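Local coordinates for protein L-amino acid deaminase (Proteus vulgaris, PDB 5HXW) that probably catalyses the FAD-dependent oxidative deamination of L-amino acids as a membrane-bound flavoenzyme, at residues C208-G212 and D347-E353; P303-F309 and Q333-F338; A72-S76 and G239-S243. All blocks are in the same frame, centred on the assembly; numbering follows the deposited sequence.

Interaction 1 of 3, residues C208-G212 and D347-E353; sequences CAARG and DEVSPFE. With FAD (flavin-adenine dinucleotide), chain G.
Glu353 OE1 is gripped by three donors at once: Arg211 NE, Ser350 N and Ser350 OG. The Ser350 bonds hold the carboxylate at the start of helix 351-354, whose N-cap is Ser350; Arg211 links that helix to strand 210-216, an outer strand of a three-stranded antiparallel sheet. Arg211 meets the Glu353 carboxylate side-on in a salt bridge, NE to OE1 at 2.7 Å and NH2 to OE2 at 2.9 Å. Both nitrogens arrive on the syn side, and the two planes lie 24° apart. Extended from CG to NE, the arginine side chain crosses that of Glu353 at about a right angle. Ser350 OG takes the anti lone pair of OE1, while Ser350 N reaches the same oxygen from above the carboxylate plane. Glu348 O lies over one guanidinium face, and Leu346 O takes up NH1. Arg211 also forms a classic beta bulge with Gly212, both facing Val224.

Nearer the cofactor, small Ala209 packs its CB against Phe352 CB at 4.1 Å. Ala210 hydrogen-bonds the adenine through its backbone: its N donates to FAD N1A at 2.8 Å and its O accepts from FAD N6A at 2.7 Å. That same amino nitrogen, N6A, sits 3.2 Å above the Phe352 ring, over its centre.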
loop_
_atom_site.group_PDB
_atom_site.type_symbol
_atom_site.label_atom_id
_atom_site.label_comp_id
_atom_site.label_asym_id
_atom_site.label_seq_id
_atom_site.Cartn_x
_atom_site.Cartn_y
_atom_site.Cartn_z
ATOM N N CYS A 208 -17.615 -11.048 -4.874
ATOM C CA CYS A 208 -17.395 -12.043 -5.912
ATOM C C CYS A 208 -15.927 -12.481 -5.888
ATOM O O CYS A 208 -15.073 -11.897 -6.565
ATOM C CB CYS A 208 -17.802 -11.446 -7.267
ATOM S SG CYS A 208 -17.527 -12.476 -8.721
ATOM N N ALA A 209 -15.651 -13.506 -5.083
ATOM C CA ALA A 209 -14.293 -14.003 -4.847
ATOM C C ALA A 209 -13.779 -14.842 -6.010
ATOM O O ALA A 209 -14.504 -15.684 -6.536
ATOM C CB ALA A 209 -14.248 -14.813 -3.558
ATOM N N ALA A 210 -12.529 -14.606 -6.403
ATOM C CA ALA A 210 -11.842 -15.457 -7.372
ATOM C C ALA A 210 -11.159 -16.617 -6.649
ATOM O O ALA A 210 -10.215 -16.418 -5.879
ATOM C CB ALA A 210 -10.839 -14.655 -8.187
ATOM N N ARG A 211 -11.658 -17.825 -6.894
ATOM C CA ARG A 211 -11.134 -19.043 -6.269
ATOM C C ARG A 211 -9.807 -19.475 -6.899
ATOM O O ARG A 211 -8.879 -19.891 -6.198
ATOM C CB ARG A 211 -12.169 -20.167 -6.354
ATOM C CG ARG A 211 -13.442 -19.877 -5.576
ATOM C CD ARG A 211 -14.537 -20.872 -5.901
ATOM N NE ARG A 211 -15.656 -20.760 -4.966
ATOM C CZ ARG A 211 -16.845 -21.340 -5.120
ATOM N NH1 ARG A 211 -17.112 -22.088 -6.186
ATOM N NH2 ARG A 211 -17.778 -21.162 -4.194
ATOM N N GLY A 212 -9.732 -19.356 -8.222
ATOM C CA GLY A 212 -8.550 -19.729 -8.991
ATOM C C GLY A 212 -8.810 -19.646 -10.479
ATOM O O GLY A 212 -9.748 -18.974 -10.923
ATOM N N ASP A 347 -14.851 -25.647 -7.506
ATOM C CA ASP A 347 -16.302 -25.772 -7.365
ATOM C C ASP A 347 -16.759 -25.741 -5.898
ATOM O O ASP A 347 -17.957 -25.858 -5.615
ATOM C CB ASP A 347 -16.807 -27.038 -8.076
ATOM C CG ASP A 347 -16.208 -28.318 -7.508
ATOM O OD1 ASP A 347 -14.968 -28.476 -7.553
ATOM O OD2 ASP A 347 -16.983 -29.174 -7.028
ATOM N N GLU A 348 -15.807 -25.581 -4.976
ATOM C CA GLU A 348 -16.112 -25.502 -3.542
ATOM C C GLU A 348 -15.642 -24.195 -2.882
ATOM O O GLU A 348 -14.875 -23.426 -3.476
ATOM C CB GLU A 348 -15.600 -26.744 -2.788
ATOM C CG GLU A 348 -14.085 -26.908 -2.716
ATOM C CD GLU A 348 -13.648 -28.132 -1.925
ATOM O OE1 GLU A 348 -12.757 -27.979 -1.061
ATOM O OE2 GLU A 348 -14.188 -29.242 -2.160
ATOM N N VAL A 349 -16.115 -23.970 -1.653
ATOM C CA VAL A 349 -15.900 -22.731 -0.896
ATOM C C VAL A 349 -14.418 -22.517 -0.557
ATOM O O VAL A 349 -13.808 -23.312 0.166
ATOM C CB VAL A 349 -16.804 -22.681 0.367
ATOM C CG1 VAL A 349 -16.493 -21.469 1.240
ATOM C CG2 VAL A 349 -18.277 -22.676 -0.027
ATOM N N SER A 350 -13.860 -21.435 -1.105
ATOM C CA SER A 350 -12.450 -21.068 -0.940
ATOM C C SER A 350 -12.240 -20.289 0.362
ATOM O O SER A 350 -13.212 -19.766 0.915
ATOM C CB SER A 350 -11.982 -20.241 -2.144
ATOM O OG SER A 350 -12.690 -19.020 -2.241
ATOM N N PRO A 351 -10.977 -20.198 0.855
ATOM C CA PRO A 351 -10.707 -19.408 2.067
ATOM C C PRO A 351 -11.029 -17.918 1.915
ATOM O O PRO A 351 -11.271 -17.242 2.918
ATOM C CB PRO A 351 -9.206 -19.597 2.289
ATOM C CG PRO A 351 -8.865 -20.852 1.573
ATOM C CD PRO A 351 -9.747 -20.851 0.366
ATOM N N PHE A 352 -11.038 -17.429 0.671
ATOM C CA PHE A 352 -11.436 -16.053 0.347
ATOM C C PHE A 352 -12.916 -15.790 0.634
ATOM O O PHE A 352 -13.330 -14.636 0.760
ATOM C CB PHE A 352 -11.133 -15.725 -1.121
ATOM C CG PHE A 352 -9.748 -16.098 -1.564
ATOM C CD1 PHE A 352 -8.625 -15.448 -1.040
ATOM C CD2 PHE A 352 -9.560 -17.095 -2.520
ATOM C CE1 PHE A 352 -7.345 -15.797 -1.457
ATOM C CE2 PHE A 352 -8.284 -17.439 -2.944
ATOM C CZ PHE A 352 -7.177 -16.792 -2.409
ATOM N N GLU A 353 -13.704 -16.864 0.708
ATOM C CA GLU A 353 -15.112 -16.798 1.102
ATOM C C GLU A 353 -15.255 -17.099 2.597
ATOM O O GLU A 353 -16.059 -16.467 3.292
ATOM C CB GLU A 353 -15.952 -17.783 0.281
ATOM C CG GLU A 353 -15.925 -17.551 -1.224
ATOM C CD GLU A 353 -16.250 -18.806 -2.015
ATOM O OE1 GLU A 353 -15.321 -19.364 -2.637
ATOM O OE2 GLU A 353 -17.424 -19.240 -2.008
HETATM P PA FAD G . -5.438 -4.059 -1.119
HETATM O O1A FAD G . -5.658 -4.813 0.168
HETATM O O2A FAD G . -5.700 -2.584 -1.141
HETATM O O5B FAD G . -6.321 -4.742 -2.270
HETATM C C5B FAD G . -6.412 -6.155 -2.389
HETATM C C4B FAD G . -7.862 -6.506 -2.647
HETATM O O4B FAD G . -7.949 -7.786 -3.267
HETATM C C3B FAD G . -8.659 -6.584 -1.355
HETATM O O3B FAD G . -9.730 -5.642 -1.462
HETATM C C2B FAD G . -9.164 -8.018 -1.297
HETATM O O2B FAD G . -10.501 -8.110 -0.806
HETATM C C1B FAD G . -9.088 -8.465 -2.744
HETATM N N9A FAD G . -8.918 -9.924 -2.937
HETATM C C8A FAD G . -7.970 -10.703 -2.378
HETATM N N7A FAD G . -8.093 -11.989 -2.781
HETATM C C5A FAD G . -9.143 -12.043 -3.618
HETATM C C6A FAD G . -9.824 -13.098 -4.405
HETATM N N6A FAD G . -9.373 -14.370 -4.357
HETATM N N1A FAD G . -10.891 -12.744 -5.168
HETATM C C2A FAD G . -11.336 -11.470 -5.224
HETATM N N3A FAD G . -10.765 -10.459 -4.531
HETATM C C4A FAD G . -9.684 -10.678 -3.729
HETATM N N1 FAD G . 1.229 3.204 1.512
HETATM C C2 FAD G . 1.729 4.432 1.230
HETATM O O2 FAD G . 2.090 4.661 0.057
HETATM N N3 FAD G . 1.854 5.392 2.170
HETATM C C4 FAD G . 1.484 5.200 3.452
HETATM O O4 FAD G . 1.609 6.118 4.298
HETATM C C4X FAD G . 0.918 3.874 3.840
HETATM N N5 FAD G . 0.519 3.586 5.103
HETATM C C5X FAD G . 0.018 2.362 5.432
HETATM C C6 FAD G . -0.391 2.089 6.743
HETATM C C7 FAD G . -0.921 0.841 7.080
HETATM C C7M FAD G . -1.349 0.583 8.505
HETATM C C8 FAD G . -1.051 -0.210 6.023
HETATM C C8M FAD G . -1.612 -1.579 6.287
HETATM C C9 FAD G . -0.646 0.064 4.727
HETATM C C9A FAD G . -0.117 1.305 4.383
HETATM N N10 FAD G . 0.281 1.585 3.049
HETATM C C10 FAD G . 0.815 2.861 2.757
HETATM C "C1'" FAD G . 0.199 0.550 2.010
HETATM C "C2'" FAD G . -0.989 0.533 1.077
HETATM O "O2'" FAD G . -2.198 0.527 1.837
HETATM C "C3'" FAD G . -0.902 -0.770 0.285
HETATM O "O3'" FAD G . 0.456 -1.070 -0.110
HETATM C "C4'" FAD G . -1.818 -0.767 -0.935
HETATM O "O4'" FAD G . -3.187 -0.526 -0.556
HETATM C "C5'" FAD G . -1.713 -2.111 -1.634
HETATM O "O5'" FAD G . -2.794 -2.224 -2.543
HETATM P P FAD G . -3.340 -3.659 -2.986
HETATM O O1P FAD G . -4.418 -3.391 -3.998
HETATM O O2P FAD G . -2.167 -4.515 -3.379
HETATM O O3P FAD G . -3.936 -4.306 -1.635
#

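Interaction 2 of 3, residues P303-F309 and Q333-F338; sequences PVVKESF and QLINSF. With 16A (cetyl-trimethyl-ammonium), chain H; 16A (cetyl-trimethyl-ammonium), chain I.
The Phe338 ring carries Lys306 CB over one face, a CH-pi contact 4.1 Å from the ring centroid, while C8 of one cetyl-trimethyl-ammonium (chain I) approaches obliquely. Phe309 instead offers its edge: Leu334 CD1 lies in the ring plane, 4.0 Å from Phe309 CE2. Together they pack helix 332-339 against the type I beta turn from Val305 to Ser308, which follows strand 293-303, and against the start of helix 308-311.

Ser337 is the polar centre. A chi1 of -165° swings OG away from the serine's own N and toward the turn, where it accepts from Lys306 N at 3.0 Å. Lys306 CG stands between the backbone N and the carbonyl carbon (chi1 74°), and the extended remainder runs past Ser337 OG to a hydrogen bond from NZ to Ser337 O at 2.9 Å. Serine suits this position because its hydroxyl is small and can accept the Lys306 amide N-H. Glu307 OE2 forms a salt bridge with Arg244.

The remaining packing is aliphatic. Val304 CG1 touches Leu334 CD1 at 3.8 Å, and Pro303 CB lies alongside the CB and CG of Gln333. On the helix surface, Ile335 CD1 touches both detergent molecules, and Leu334 CD2 meets the detergent of chain I.

Chemically, one lysine serves twice: its CB methylene packs on an aromatic face, while its amine meets a helix carbonyl. The apolar helix surface that accepts detergent would probably also suit lipid, consistent with a membrane-bound enzyme.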
loop_
_atom_site.group_PDB
_atom_site.type_symbol
_atom_site.label_atom_id
_atom_site.label_comp_id
_atom_site.label_asym_id
_atom_site.label_seq_id
_atom_site.Cartn_x
_atom_site.Cartn_y
_atom_site.Cartn_z
ATOM N N PRO A 303 2.302 -11.018 13.413
ATOM C CA PRO A 303 1.747 -12.210 14.064
ATOM C C PRO A 303 2.413 -13.490 13.569
ATOM O O PRO A 303 2.817 -13.569 12.406
ATOM C CB PRO A 303 0.269 -12.185 13.666
ATOM C CG PRO A 303 0.226 -11.422 12.386
ATOM C CD PRO A 303 1.368 -10.444 12.421
ATOM N N VAL A 304 2.535 -14.469 14.462
ATOM C CA VAL A 304 3.071 -15.785 14.124
ATOM C C VAL A 304 2.026 -16.541 13.303
ATOM O O VAL A 304 0.896 -16.725 13.755
ATOM C CB VAL A 304 3.461 -16.588 15.392
ATOM C CG1 VAL A 304 4.022 -17.959 15.029
ATOM C CG2 VAL A 304 4.474 -15.821 16.229
ATOM N N VAL A 305 2.408 -16.934 12.088
ATOM C CA VAL A 305 1.598 -17.816 11.235
ATOM C C VAL A 305 2.350 -19.126 10.958
ATOM O O VAL A 305 3.478 -19.301 11.434
ATOM C CB VAL A 305 1.146 -17.125 9.919
ATOM C CG1 VAL A 305 0.082 -16.071 10.202
ATOM C CG2 VAL A 305 2.326 -16.535 9.150
ATOM N N LYS A 306 1.730 -20.043 10.209
ATOM C CA LYS A 306 2.358 -21.326 9.864
ATOM C C LYS A 306 3.603 -21.115 8.992
ATOM O O LYS A 306 4.583 -21.850 9.115
ATOM C CB LYS A 306 1.353 -22.298 9.212
ATOM C CG LYS A 306 0.962 -21.988 7.769
ATOM C CD LYS A 306 -0.168 -22.870 7.269
ATOM C CE LYS A 306 -0.678 -22.347 5.937
ATOM N NZ LYS A 306 -2.037 -22.846 5.593
ATOM N N GLU A 307 3.551 -20.081 8.153
ATOM C CA GLU A 307 4.632 -19.708 7.243
ATOM C C GLU A 307 5.884 -19.206 7.961
ATOM O O GLU A 307 6.984 -19.266 7.399
ATOM C CB GLU A 307 4.149 -18.651 6.252
ATOM C CG GLU A 307 3.249 -19.180 5.144
ATOM C CD GLU A 307 1.762 -19.212 5.486
ATOM O OE1 GLU A 307 1.353 -18.765 6.585
ATOM O OE2 GLU A 307 0.985 -19.689 4.630
ATOM N N SER A 308 5.711 -18.720 9.195
ATOM C CA SER A 308 6.816 -18.233 10.030
ATOM C C SER A 308 7.859 -19.316 10.283
ATOM O O SER A 308 9.053 -19.030 10.329
ATOM C CB SER A 308 6.303 -17.714 11.373
ATOM O OG SER A 308 5.158 -16.900 11.209
ATOM N N PHE A 309 7.396 -20.552 10.448
ATOM C CA PHE A 309 8.271 -21.688 10.720
ATOM C C PHE A 309 9.041 -22.167 9.481
ATOM O O PHE A 309 10.075 -22.820 9.615
ATOM C CB PHE A 309 7.470 -22.842 11.335
ATOM C CG PHE A 309 6.789 -22.492 12.632
ATOM C CD1 PHE A 309 7.488 -22.542 13.841
ATOM C CD2 PHE A 309 5.442 -22.121 12.652
ATOM C CE1 PHE A 309 6.859 -22.223 15.042
ATOM C CE2 PHE A 309 4.808 -21.800 13.849
ATOM C CZ PHE A 309 5.517 -21.852 15.044
ATOM N N GLN A 333 -4.219 -15.484 14.712
ATOM C CA GLN A 333 -3.723 -15.649 13.338
ATOM C C GLN A 333 -3.042 -16.995 13.100
ATOM O O GLN A 333 -3.174 -17.561 12.015
ATOM C CB GLN A 333 -2.793 -14.499 12.925
ATOM C CG GLN A 333 -3.457 -13.126 12.867
ATOM C CD GLN A 333 -4.538 -13.036 11.813
ATOM O OE1 GLN A 333 -5.714 -13.286 12.091
ATOM N NE2 GLN A 333 -4.146 -12.697 10.591
ATOM N N LEU A 334 -2.330 -17.499 14.111
ATOM C CA LEU A 334 -1.712 -18.822 14.042
ATOM C C LEU A 334 -2.754 -19.918 13.815
ATOM O O LEU A 334 -2.601 -20.749 12.915
ATOM C CB LEU A 334 -0.867 -19.120 15.294
ATOM C CG LEU A 334 -0.043 -20.418 15.289
ATOM C CD1 LEU A 334 1.131 -20.347 14.323
ATOM C CD2 LEU A 334 0.444 -20.749 16.685
ATOM N N ILE A 335 -3.810 -19.891 14.628
ATOM C CA ILE A 335 -4.910 -20.848 14.540
ATOM C C ILE A 335 -5.635 -20.737 13.189
ATOM O O ILE A 335 -5.911 -21.757 12.555
ATOM C CB ILE A 335 -5.880 -20.717 15.746
ATOM C CG1 ILE A 335 -5.143 -20.894 17.096
ATOM C CG2 ILE A 335 -7.053 -21.682 15.622
ATOM C CD1 ILE A 335 -4.510 -22.254 17.357
ATOM N N ASN A 336 -5.910 -19.504 12.751
ATOM C CA ASN A 336 -6.482 -19.245 11.423
ATOM C C ASN A 336 -5.593 -19.760 10.287
ATOM O O ASN A 336 -6.099 -20.321 9.309
ATOM C CB ASN A 336 -6.769 -17.749 11.215
ATOM C CG ASN A 336 -7.854 -17.207 12.141
ATOM O OD1 ASN A 336 -8.671 -17.947 12.686
ATOM N ND2 ASN A 336 -7.863 -15.890 12.311
ATOM N N SER A 337 -4.280 -19.573 10.440
ATOM C CA SER A 337 -3.275 -20.016 9.471
ATOM C C SER A 337 -3.292 -21.527 9.263
ATOM O O SER A 337 -3.249 -21.993 8.121
ATOM C CB SER A 337 -1.880 -19.571 9.907
ATOM O OG SER A 337 -0.957 -19.683 8.845
ATOM N N PHE A 338 -3.368 -22.279 10.361
ATOM C CA PHE A 338 -3.405 -23.741 10.302
ATOM C C PHE A 338 -4.712 -24.293 9.735
ATOM O O PHE A 338 -4.734 -25.401 9.192
ATOM C CB PHE A 338 -3.092 -24.373 11.666
ATOM C CG PHE A 338 -1.621 -24.465 11.971
ATOM C CD1 PHE A 338 -0.777 -25.277 11.204
ATOM C CD2 PHE A 338 -1.073 -23.751 13.035
ATOM C CE1 PHE A 338 0.581 -25.363 11.486
ATOM C CE2 PHE A 338 0.286 -23.836 13.322
ATOM C CZ PHE A 338 1.113 -24.643 12.548
HETATM C C1 16A H . -2.415 -29.182 24.525
HETATM C C2 16A H . -2.329 -28.168 23.405
HETATM C C3 16A H . -3.281 -28.530 22.271
HETATM C C4 16A H . -3.454 -27.370 21.298
HETATM C C5 16A H . -4.000 -27.867 19.964
HETATM C C6 16A H . -4.968 -26.863 19.349
HETATM C C7 16A H . -4.734 -26.745 17.849
HETATM C C8 16A H . -6.027 -26.439 17.105
HETATM C C9 16A H . -5.732 -25.657 15.829
HETATM C C10 16A H . -6.654 -26.079 14.694
HETATM C C11 16A H . -5.940 -26.981 13.696
HETATM C C12 16A H . -6.390 -26.672 12.274
HETATM C C13 16A H . -7.352 -27.732 11.752
HETATM C C14 16A H . -6.734 -28.462 10.568
HETATM C C15 16A H . -7.671 -28.490 9.365
HETATM C C16 16A H . -7.105 -27.653 8.207
HETATM N N1 16A H . -6.560 -28.376 7.022
HETATM C C17 16A H . -5.411 -29.249 7.338
HETATM C C18 16A H . -7.598 -29.172 6.333
HETATM C C19 16A H . -6.081 -27.362 6.076
HETATM C C1 16A I . 7.299 -24.178 21.880
HETATM C C2 16A I . 7.114 -25.077 20.676
HETATM C C3 16A I . 5.719 -25.687 20.643
HETATM C C4 16A I . 5.497 -26.423 19.327
HETATM C C5 16A I . 4.047 -26.319 18.871
HETATM C C6 16A I . 3.919 -25.528 17.560
HETATM C C7 16A I . 2.538 -25.709 16.918
HETATM C C8 16A I . 1.489 -24.749 17.487
HETATM C C9 16A I . 0.471 -25.498 18.358
HETATM C C10 16A I . -0.764 -24.648 18.648
HETATM C C11 16A I . -0.573 -23.758 19.879
HETATM C C12 16A I . -1.820 -22.921 20.145
HETATM C C13 16A I . -1.518 -21.426 20.103
HETATM C C14 16A I . -2.810 -20.634 20.274
HETATM C C15 16A I . -2.584 -19.131 20.129
HETATM C C16 16A I . -3.910 -18.388 19.891
HETATM N N1 16A I . -4.349 -17.411 20.927
HETATM C C17 16A I . -4.876 -18.122 22.092
HETATM C C18 16A I . -3.276 -16.508 21.379
HETATM C C19 16A I . -5.458 -16.587 20.423
#

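Interaction 3 of 3, residues A72-S76 and G239-S243; sequences AGEQS and GGVWS. With FAD (flavin-adenine dinucleotide), chain G.
Glu74 and Trp242 meet in the tightly packed part of this contact, beside the adenosine of FAD. The side chains cross at about a right angle, yet carboxylate and indole are nearly coplanar, 19° apart, and the acid comes in at the ring edge where the N-H points. Trp242 NE1 donates to the syn lone pair of Glu74 OE2 at 3.1 Å and more weakly to OE1. An extended glutamate is long enough to span from the 72-76 loop; its OE2 also forms a salt bridge with Lys68, its strongest polar partner. Trp242 CB and the near side of the ring lie by FAD N7A and C8A (CB to N7A 3.5 Å), so the side chain borders both the acid and the adenine.

The side toward Val241 is looser. One methyl of partly exposed Val241, CG1, approaches the end of the Gln75 side chain at van der Waals range, and a water bridges the loops. This water donates to Glu74 OE1 and FAD O1A and accepts from Val241 N at 2.8 Å. Gly240, with phi near 60°, lets the backbone pass beside the cofactor, where a side chain would run into FAD O1A; its N is 3.4 Å from FAD C5B.

On the other loop, Ser76 holds the cofactor directly: OG donates to phosphate oxygen O2A and accepts from FAD O4' at 3.0 Å. Its amide adds a weak bond to O2A. The placing of both loops after parallel strands of the FAD-binding sheet is consistent with a Rossmann-type fold.

Chemically, the Ser76 hydroxyl, weak amide bonds and the water meet the phosphate. The water also links it to Glu74, probably negative too, whose charge Lys68 and the indole N-H would help stabilise.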
loop_
_atom_site.group_PDB
_atom_site.type_symbol
_atom_site.label_atom_id
_atom_site.label_comp_id
_atom_site.label_asym_id
_atom_site.label_seq_id
_atom_site.Cartn_x
_atom_site.Cartn_y
_atom_site.Cartn_z
ATOM N N ALA A 72 -11.974 -1.351 -2.353
ATOM C CA ALA A 72 -11.007 -0.755 -1.410
ATOM C C ALA A 72 -11.337 -0.998 0.072
ATOM O O ALA A 72 -11.122 -0.132 0.919
ATOM C CB ALA A 72 -10.805 0.734 -1.703
ATOM N N GLY A 73 -11.846 -2.189 0.372
ATOM C CA GLY A 73 -12.256 -2.544 1.730
ATOM C C GLY A 73 -11.129 -2.879 2.691
ATOM O O GLY A 73 -11.342 -2.903 3.907
ATOM N N GLU A 74 -9.936 -3.144 2.156
ATOM C CA GLU A 74 -8.793 -3.554 2.978
ATOM C C GLU A 74 -7.697 -2.462 3.025
ATOM O O GLU A 74 -8.010 -1.305 3.327
ATOM C CB GLU A 74 -8.293 -4.956 2.569
ATOM C CG GLU A 74 -9.377 -6.037 2.642
ATOM C CD GLU A 74 -8.860 -7.469 2.541
ATOM O OE1 GLU A 74 -7.892 -7.728 1.793
ATOM O OE2 GLU A 74 -9.441 -8.351 3.209
ATOM N N GLN A 75 -6.443 -2.815 2.730
ATOM C CA GLN A 75 -5.294 -1.885 2.753
ATOM C C GLN A 75 -5.519 -0.491 2.144
ATOM O O GLN A 75 -5.056 0.514 2.698
ATOM C CB GLN A 75 -4.108 -2.516 2.033
ATOM C CG GLN A 75 -3.074 -3.152 2.927
ATOM C CD GLN A 75 -2.096 -4.004 2.145
ATOM O OE1 GLN A 75 -2.498 -4.857 1.351
ATOM N NE2 GLN A 75 -0.805 -3.784 2.371
ATOM N N SER A 76 -6.225 -0.452 1.009
ATOM C CA SER A 76 -6.417 0.758 0.203
ATOM C C SER A 76 -7.359 1.824 0.795
ATOM O O SER A 76 -7.598 2.864 0.167
ATOM C CB SER A 76 -6.868 0.369 -1.205
ATOM O OG SER A 76 -5.786 -0.180 -1.934
ATOM N N GLY A 239 -4.245 -9.172 -5.084
ATOM C CA GLY A 239 -5.097 -9.533 -3.954
ATOM C C GLY A 239 -4.607 -9.095 -2.588
ATOM O O GLY A 239 -5.102 -9.587 -1.570
ATOM N N GLY A 240 -3.650 -8.161 -2.570
ATOM C CA GLY A 240 -3.071 -7.624 -1.338
ATOM C C GLY A 240 -2.409 -8.693 -0.491
ATOM O O GLY A 240 -1.470 -9.362 -0.942
ATOM N N VAL A 241 -2.924 -8.861 0.727
ATOM C CA VAL A 241 -2.409 -9.853 1.684
ATOM C C VAL A 241 -2.769 -11.296 1.296
ATOM O O VAL A 241 -2.112 -12.243 1.737
ATOM C CB VAL A 241 -2.805 -9.534 3.159
ATOM C CG1 VAL A 241 -2.409 -8.110 3.532
ATOM C CG2 VAL A 241 -4.289 -9.761 3.433
ATOM N N TRP A 242 -3.791 -11.441 0.454
ATOM C CA TRP A 242 -4.318 -12.741 0.029
ATOM C C TRP A 242 -3.619 -13.326 -1.201
ATOM O O TRP A 242 -3.916 -14.457 -1.601
ATOM C CB TRP A 242 -5.818 -12.631 -0.245
ATOM C CG TRP A 242 -6.597 -12.082 0.905
ATOM C CD1 TRP A 242 -6.886 -10.770 1.145
ATOM C CD2 TRP A 242 -7.189 -12.829 1.976
ATOM N NE1 TRP A 242 -7.619 -10.651 2.299
ATOM C CE2 TRP A 242 -7.821 -11.897 2.830
ATOM C CE3 TRP A 242 -7.250 -14.196 2.295
ATOM C CZ2 TRP A 242 -8.509 -12.289 3.992
ATOM C CZ3 TRP A 242 -7.932 -14.586 3.448
ATOM C CH2 TRP A 242 -8.549 -13.632 4.283
ATOM N N SER A 243 -2.696 -12.563 -1.791
ATOM C CA SER A 243 -2.018 -12.960 -3.032
ATOM C C SER A 243 -1.223 -14.267 -2.925
ATOM O O SER A 243 -1.249 -15.082 -3.856
ATOM C CB SER A 243 -1.129 -11.831 -3.549
ATOM O OG SER A 243 -1.902 -10.708 -3.931
HETATM P PA FAD G . -5.438 -4.059 -1.119
HETATM O O1A FAD G . -5.658 -4.813 0.168
HETATM O O2A FAD G . -5.700 -2.584 -1.141
HETATM O O5B FAD G . -6.321 -4.742 -2.270
HETATM C C5B FAD G . -6.412 -6.155 -2.389
HETATM C C4B FAD G . -7.862 -6.506 -2.647
HETATM O O4B FAD G . -7.949 -7.786 -3.267
HETATM C C3B FAD G . -8.659 -6.584 -1.355
HETATM O O3B FAD G . -9.730 -5.642 -1.462
HETATM C C2B FAD G . -9.164 -8.018 -1.297
HETATM O O2B FAD G . -10.501 -8.110 -0.806
HETATM C C1B FAD G . -9.088 -8.465 -2.744
HETATM N N9A FAD G . -8.918 -9.924 -2.937
HETATM C C8A FAD G . -7.970 -10.703 -2.378
HETATM N N7A FAD G . -8.093 -11.989 -2.781
HETATM C C5A FAD G . -9.143 -12.043 -3.618
HETATM C C6A FAD G . -9.824 -13.098 -4.405
HETATM N N6A FAD G . -9.373 -14.370 -4.357
HETATM N N1A FAD G . -10.891 -12.744 -5.168
HETATM C C2A FAD G . -11.336 -11.470 -5.224
HETATM N N3A FAD G . -10.765 -10.459 -4.531
HETATM C C4A FAD G . -9.684 -10.678 -3.729
HETATM N N1 FAD G . 1.229 3.204 1.512
HETATM C C2 FAD G . 1.729 4.432 1.230
HETATM O O2 FAD G . 2.090 4.661 0.057
HETATM N N3 FAD G . 1.854 5.392 2.170
HETATM C C4 FAD G . 1.484 5.200 3.452
HETATM O O4 FAD G . 1.609 6.118 4.298
HETATM C C4X FAD G . 0.918 3.874 3.840
HETATM N N5 FAD G . 0.519 3.586 5.103
HETATM C C5X FAD G . 0.018 2.362 5.432
HETATM C C6 FAD G . -0.391 2.089 6.743
HETATM C C7 FAD G . -0.921 0.841 7.080
HETATM C C7M FAD G . -1.349 0.583 8.505
HETATM C C8 FAD G . -1.051 -0.210 6.023
HETATM C C8M FAD G . -1.612 -1.579 6.287
HETATM C C9 FAD G . -0.646 0.064 4.727
HETATM C C9A FAD G . -0.117 1.305 4.383
HETATM N N10 FAD G . 0.281 1.585 3.049
HETATM C C10 FAD G . 0.815 2.861 2.757
HETATM C "C1'" FAD G . 0.199 0.550 2.010
HETATM C "C2'" FAD G . -0.989 0.533 1.077
HETATM O "O2'" FAD G . -2.198 0.527 1.837
HETATM C "C3'" FAD G . -0.902 -0.770 0.285
HETATM O "O3'" FAD G . 0.456 -1.070 -0.110
HETATM C "C4'" FAD G . -1.818 -0.767 -0.935
HETATM O "O4'" FAD G . -3.187 -0.526 -0.556
HETATM C "C5'" FAD G . -1.713 -2.111 -1.634
HETATM O "O5'" FAD G . -2.794 -2.224 -2.543
HETATM P P FAD G . -3.340 -3.659 -2.986
HETATM O O1P FAD G . -4.418 -3.391 -3.998
HETATM O O2P FAD G . -2.167 -4.515 -3.379
HETATM O O3P FAD G . -3.936 -4.306 -1.635
HETATM O O HOH W 1 -5.136 -7.345 1.383
#

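FAD joins interactions 1 and 3, which both touch it: 208-212 with 347-353 at the adenine end, 72-76 with 239-243 along the ribose and diphosphate. Their centres are about 15 Å apart, yet they meet directly, Phe352 CE1 lying 3.7 Å from Trp242 O. Along the chain their segments alternate, so the two contacts interlock four separate regions around one cofactor. Interaction 2 stands apart, its centre about 20 Å from that of interaction 1 and 18 Å from that of interaction 3, with nearest atoms about 8 Å away in both cases. It lies on the detergent-binding surface, while helix 332-339 is followed in the chain by helix 351-354 of interaction 1.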